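Conserved exported protein (Bacteroides fragilis, PDB 3CLW) is of unknown function but probably belongs to the family 30 glycoside hydrolases and hydrolyses O-glycosidic bonds. Local coordinates at residues E43-D55 / N59-N71. Sequence-based numbering, arbitrary orientation.
Sequences EKIADLLFKREFD and NPIGMALTNWRVN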
# COMPACT_ATOMS: atom_id res chain seq x y z
N GLU A 43 12.81 -4.37 -16.99
CA GLU A 43 11.82 -5.40 -17.33
C GLU A 43 11.69 -6.42 -16.23
O GLU A 43 10.59 -6.84 -15.89
CB GLU A 43 12.17 -6.09 -18.63
CG GLU A 43 12.47 -5.08 -19.68
CD GLU A 43 11.46 -5.01 -20.77
OE1 GLU A 43 10.25 -4.80 -20.48
OE2 GLU A 43 11.89 -5.17 -21.95
N LYS A 44 12.84 -6.84 -15.71
CA LYS A 44 12.89 -7.76 -14.59
C LYS A 44 12.16 -7.21 -13.34
O LYS A 44 11.42 -7.94 -12.70
CB LYS A 44 14.35 -8.10 -14.27
CG LYS A 44 14.59 -8.86 -12.96
CD LYS A 44 14.04 -10.29 -12.99
CE LYS A 44 15.05 -11.27 -12.31
NZ LYS A 44 14.85 -12.71 -12.72
N ILE A 45 12.41 -5.96 -12.99
CA ILE A 45 11.69 -5.30 -11.87
C ILE A 45 10.18 -5.34 -12.17
O ILE A 45 9.41 -5.84 -11.38
CB ILE A 45 12.19 -3.85 -11.64
CG1 ILE A 45 13.62 -3.87 -11.09
CG2 ILE A 45 11.25 -3.06 -10.70
CD1 ILE A 45 14.32 -2.49 -11.06
N ALA A 46 9.79 -4.89 -13.36
CA ALA A 46 8.39 -4.93 -13.77
C ALA A 46 7.74 -6.33 -13.67
O ALA A 46 6.57 -6.46 -13.25
CB ALA A 46 8.23 -4.37 -15.17
N ASP A 47 8.49 -7.37 -14.06
CA ASP A 47 8.02 -8.73 -13.87
C ASP A 47 7.80 -9.07 -12.37
O ASP A 47 6.77 -9.62 -12.03
CB ASP A 47 8.94 -9.78 -14.53
CG ASP A 47 8.97 -9.69 -16.07
OD1 ASP A 47 8.07 -9.08 -16.73
OD2 ASP A 47 9.94 -10.26 -16.63
N LEU A 48 8.77 -8.76 -11.50
CA LEU A 48 8.65 -9.05 -10.04
C LEU A 48 7.44 -8.35 -9.42
O LEU A 48 6.85 -8.87 -8.48
CB LEU A 48 9.93 -8.65 -9.27
CG LEU A 48 11.20 -9.52 -9.52
CD1 LEU A 48 12.49 -8.76 -9.21
CD2 LEU A 48 11.14 -10.84 -8.77
N LEU A 49 7.05 -7.22 -10.00
CA LEU A 49 5.98 -6.37 -9.44
C LEU A 49 4.59 -6.79 -9.92
O LEU A 49 3.68 -6.87 -9.12
CB LEU A 49 6.24 -4.92 -9.81
CG LEU A 49 7.47 -4.23 -9.22
CD1 LEU A 49 7.58 -2.76 -9.61
CD2 LEU A 49 7.42 -4.34 -7.74
N PHE A 50 4.47 -7.07 -11.22
CA PHE A 50 3.17 -7.08 -11.91
C PHE A 50 2.74 -8.38 -12.57
O PHE A 50 1.54 -8.60 -12.75
CB PHE A 50 3.13 -5.98 -12.97
CG PHE A 50 3.47 -4.63 -12.45
CD1 PHE A 50 2.74 -4.08 -11.36
CD2 PHE A 50 4.51 -3.89 -13.02
CE1 PHE A 50 3.06 -2.83 -10.84
CE2 PHE A 50 4.83 -2.62 -12.52
CZ PHE A 50 4.10 -2.09 -11.43
N LYS A 51 3.70 -9.22 -12.95
CA LYS A 51 3.42 -10.30 -13.89
C LYS A 51 2.89 -11.51 -13.14
O LYS A 51 3.56 -12.06 -12.29
CB LYS A 51 4.68 -10.64 -14.72
CG LYS A 51 4.42 -11.57 -15.90
CD LYS A 51 5.68 -11.72 -16.73
CE LYS A 51 5.46 -12.55 -17.97
NZ LYS A 51 6.74 -12.62 -18.76
N ARG A 52 1.66 -11.89 -13.42
CA ARG A 52 1.05 -13.02 -12.73
C ARG A 52 1.27 -14.32 -13.54
O ARG A 52 0.39 -14.78 -14.26
CB ARG A 52 -0.45 -12.75 -12.46
CG ARG A 52 -1.01 -13.41 -11.18
CD ARG A 52 -1.32 -14.86 -11.39
NE ARG A 52 -1.73 -15.51 -10.15
CZ ARG A 52 -2.15 -16.77 -10.08
NH1 ARG A 52 -2.18 -17.52 -11.16
NH2 ARG A 52 -2.46 -17.30 -8.91
N GLU A 53 2.47 -14.89 -13.40
CA GLU A 53 2.86 -16.12 -14.11
C GLU A 53 3.73 -16.97 -13.22
O GLU A 53 4.31 -16.50 -12.23
CB GLU A 53 3.67 -15.81 -15.38
CG GLU A 53 3.01 -14.83 -16.32
CD GLU A 53 2.69 -15.41 -17.68
OE1 GLU A 53 1.49 -15.71 -17.95
OE2 GLU A 53 3.63 -15.55 -18.49
N PHE A 54 3.83 -18.24 -13.61
CA PHE A 54 4.70 -19.19 -12.94
C PHE A 54 5.90 -19.38 -13.84
O PHE A 54 5.80 -19.27 -15.06
CB PHE A 54 3.97 -20.52 -12.71
CG PHE A 54 2.71 -20.40 -11.87
CD1 PHE A 54 2.76 -20.48 -10.49
CD2 PHE A 54 1.48 -20.26 -12.47
CE1 PHE A 54 1.61 -20.40 -9.73
CE2 PHE A 54 0.31 -20.18 -11.70
CZ PHE A 54 0.38 -20.25 -10.35
N ASP A 55 7.06 -19.61 -13.23
CA ASP A 55 8.25 -20.03 -13.94
C ASP A 55 8.13 -21.48 -14.42
O ASP A 55 7.06 -22.12 -14.30
CB ASP A 55 9.50 -19.81 -13.06
CG ASP A 55 9.64 -20.82 -11.91
OD1 ASP A 55 8.98 -21.87 -11.87
OD2 ASP A 55 10.46 -20.58 -11.02
N ASN A 59 6.70 -22.13 -9.91
CA ASN A 59 6.85 -21.09 -8.87
C ASN A 59 6.37 -19.75 -9.37
O ASN A 59 6.77 -19.33 -10.47
CB ASN A 59 8.32 -20.89 -8.46
CG ASN A 59 9.02 -22.17 -8.09
OD1 ASN A 59 8.58 -22.91 -7.21
ND2 ASN A 59 10.15 -22.43 -8.73
N PRO A 60 5.59 -19.02 -8.54
CA PRO A 60 5.14 -17.66 -8.88
C PRO A 60 6.36 -16.78 -9.17
O PRO A 60 7.38 -16.90 -8.47
CB PRO A 60 4.46 -17.19 -7.60
CG PRO A 60 3.96 -18.49 -6.94
CD PRO A 60 5.11 -19.44 -7.20
N ILE A 61 6.29 -15.92 -10.17
CA ILE A 61 7.48 -15.15 -10.50
C ILE A 61 7.66 -13.85 -9.71
O ILE A 61 8.71 -13.21 -9.79
CB ILE A 61 7.63 -14.84 -12.02
CG1 ILE A 61 6.49 -13.97 -12.53
CG2 ILE A 61 7.83 -16.13 -12.85
CD1 ILE A 61 6.86 -13.27 -13.81
N GLY A 62 6.64 -13.48 -8.93
CA GLY A 62 6.64 -12.18 -8.27
C GLY A 62 5.40 -11.92 -7.44
O GLY A 62 4.62 -12.83 -7.16
N MET A 63 5.22 -10.66 -7.03
CA MET A 63 4.05 -10.27 -6.25
C MET A 63 2.75 -10.26 -7.07
O MET A 63 1.69 -10.47 -6.50
CB MET A 63 4.27 -8.89 -5.62
CG MET A 63 5.00 -8.89 -4.25
SD MET A 63 5.54 -7.25 -3.69
CE MET A 63 6.03 -7.67 -2.14
N ALA A 64 2.85 -10.02 -8.38
CA ALA A 64 1.72 -9.75 -9.25
C ALA A 64 0.73 -8.77 -8.57
O ALA A 64 -0.44 -9.08 -8.40
CB ALA A 64 1.00 -11.05 -9.67
N LEU A 65 1.24 -7.61 -8.18
CA LEU A 65 0.43 -6.54 -7.65
C LEU A 65 -0.71 -6.15 -8.59
O LEU A 65 -0.61 -6.27 -9.82
CB LEU A 65 1.28 -5.31 -7.36
CG LEU A 65 2.38 -5.49 -6.33
CD1 LEU A 65 3.23 -4.28 -6.39
CD2 LEU A 65 1.82 -5.72 -4.90
N THR A 66 -1.79 -5.67 -7.98
CA THR A 66 -3.01 -5.44 -8.71
C THR A 66 -3.51 -4.01 -8.62
O THR A 66 -4.61 -3.71 -9.08
CB THR A 66 -4.11 -6.46 -8.27
OG1 THR A 66 -4.09 -6.58 -6.86
CG2 THR A 66 -3.83 -7.82 -8.88
N ASN A 67 -2.72 -3.14 -8.01
CA ASN A 67 -2.85 -1.68 -8.12
C ASN A 67 -1.41 -1.16 -8.15
O ASN A 67 -0.48 -1.89 -7.76
CB ASN A 67 -3.62 -1.10 -6.93
CG ASN A 67 -3.70 0.45 -6.96
OD1 ASN A 67 -4.39 1.04 -7.80
ND2 ASN A 67 -3.02 1.08 -6.04
N TRP A 68 -1.22 0.06 -8.65
CA TRP A 68 0.11 0.72 -8.66
C TRP A 68 -0.09 2.18 -8.29
O TRP A 68 -0.95 2.84 -8.88
CB TRP A 68 0.78 0.60 -10.03
CG TRP A 68 2.21 1.18 -10.17
CD1 TRP A 68 2.63 2.16 -11.06
CD2 TRP A 68 3.38 0.77 -9.46
NE1 TRP A 68 3.98 2.37 -10.94
CE2 TRP A 68 4.47 1.54 -9.96
CE3 TRP A 68 3.62 -0.16 -8.42
CZ2 TRP A 68 5.78 1.41 -9.45
CZ3 TRP A 68 4.93 -0.29 -7.92
CH2 TRP A 68 5.99 0.50 -8.43
N ARG A 69 0.66 2.66 -7.29
CA ARG A 69 0.47 4.04 -6.86
C ARG A 69 1.51 4.96 -7.54
O ARG A 69 2.72 4.79 -7.37
CB ARG A 69 0.54 4.17 -5.33
CG ARG A 69 -0.54 3.38 -4.56
CD ARG A 69 -0.29 3.41 -3.03
NE ARG A 69 -0.18 4.78 -2.52
CZ ARG A 69 -1.19 5.48 -1.97
NH1 ARG A 69 -2.41 4.95 -1.81
NH2 ARG A 69 -0.95 6.72 -1.57
N VAL A 70 1.01 5.93 -8.31
CA VAL A 70 1.83 6.88 -9.04
C VAL A 70 1.89 8.26 -8.34
O VAL A 70 0.85 8.89 -8.10
CB VAL A 70 1.32 6.99 -10.51
CG1 VAL A 70 2.09 8.07 -11.31
CG2 VAL A 70 1.42 5.64 -11.18
N ASN A 71 3.10 8.70 -8.03
CA ASN A 71 3.34 10.01 -7.42
C ASN A 71 3.31 11.11 -8.49
O ASN A 71 4.28 11.30 -9.24
CB ASN A 71 4.70 10.04 -6.69
CG ASN A 71 4.92 11.33 -5.88
OD1 ASN A 71 6.05 11.73 -5.66
ND2 ASN A 71 3.86 11.99 -5.48
O HOH W 1 4.76 -10.84 -10.37
O HOH W 2 -0.88 -8.32 -11.55
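Phe50 points the edge of its ring at one face of Trp68, a T-shaped pair with the planes at 89°. CZ of Phe50 stands 3.5 Å from CD2 of Trp68, offset toward the rim of the indole, while Leu49 CB lies over the centre of one face of the phenyl ring. With its CG anti to the backbone N (chi1 -177°), Trp68 reaches back to the helix end, where CD1 of Leu49 also meets the indole, 3.8 Å from CH2. At the far end, the carboxylate of Asp55 and the amide of Asn59 are turned 77° apart. Asn59 ND2 donates a hydrogen bond to the syn lone pair of Asp55 OD2 (3.0 Å), and Asn59 N donates one to OD1 from above the carboxylate plane; OD1 also accepts a hydrogen bond from Lys57 N, within the connection between the two segments. Beside it, Ile61 N donates to Glu53 O and Asp55 N to Asn59 O, the two hydrogen bonds of a single beta bridge between Phe54 and Pro60. Between the two ends, CD1 of Ile61 rests against the aliphatic chain of Lys51, 3.5 Å from CD. Two carbonyls of the last helical turn accept backbone N-H groups of the returning chain: Leu48 O receives Met63 N at 2.8 Å and Leu49 O receives Leu65 N at 2.7 Å. One water accepts from Ala64 N beside Asp47 O and Lys51 O, and another links Phe50 O to Leu65 O. The contact joins the end of helix 39-50 and the loop after it to the segment leading into strand 68-71, which pairs in parallel with strand 125-128 in the TIM-barrel part of the fold; Leu48 packs on strand 386-389, and Asn59 OD1 is held by Tyr475 N.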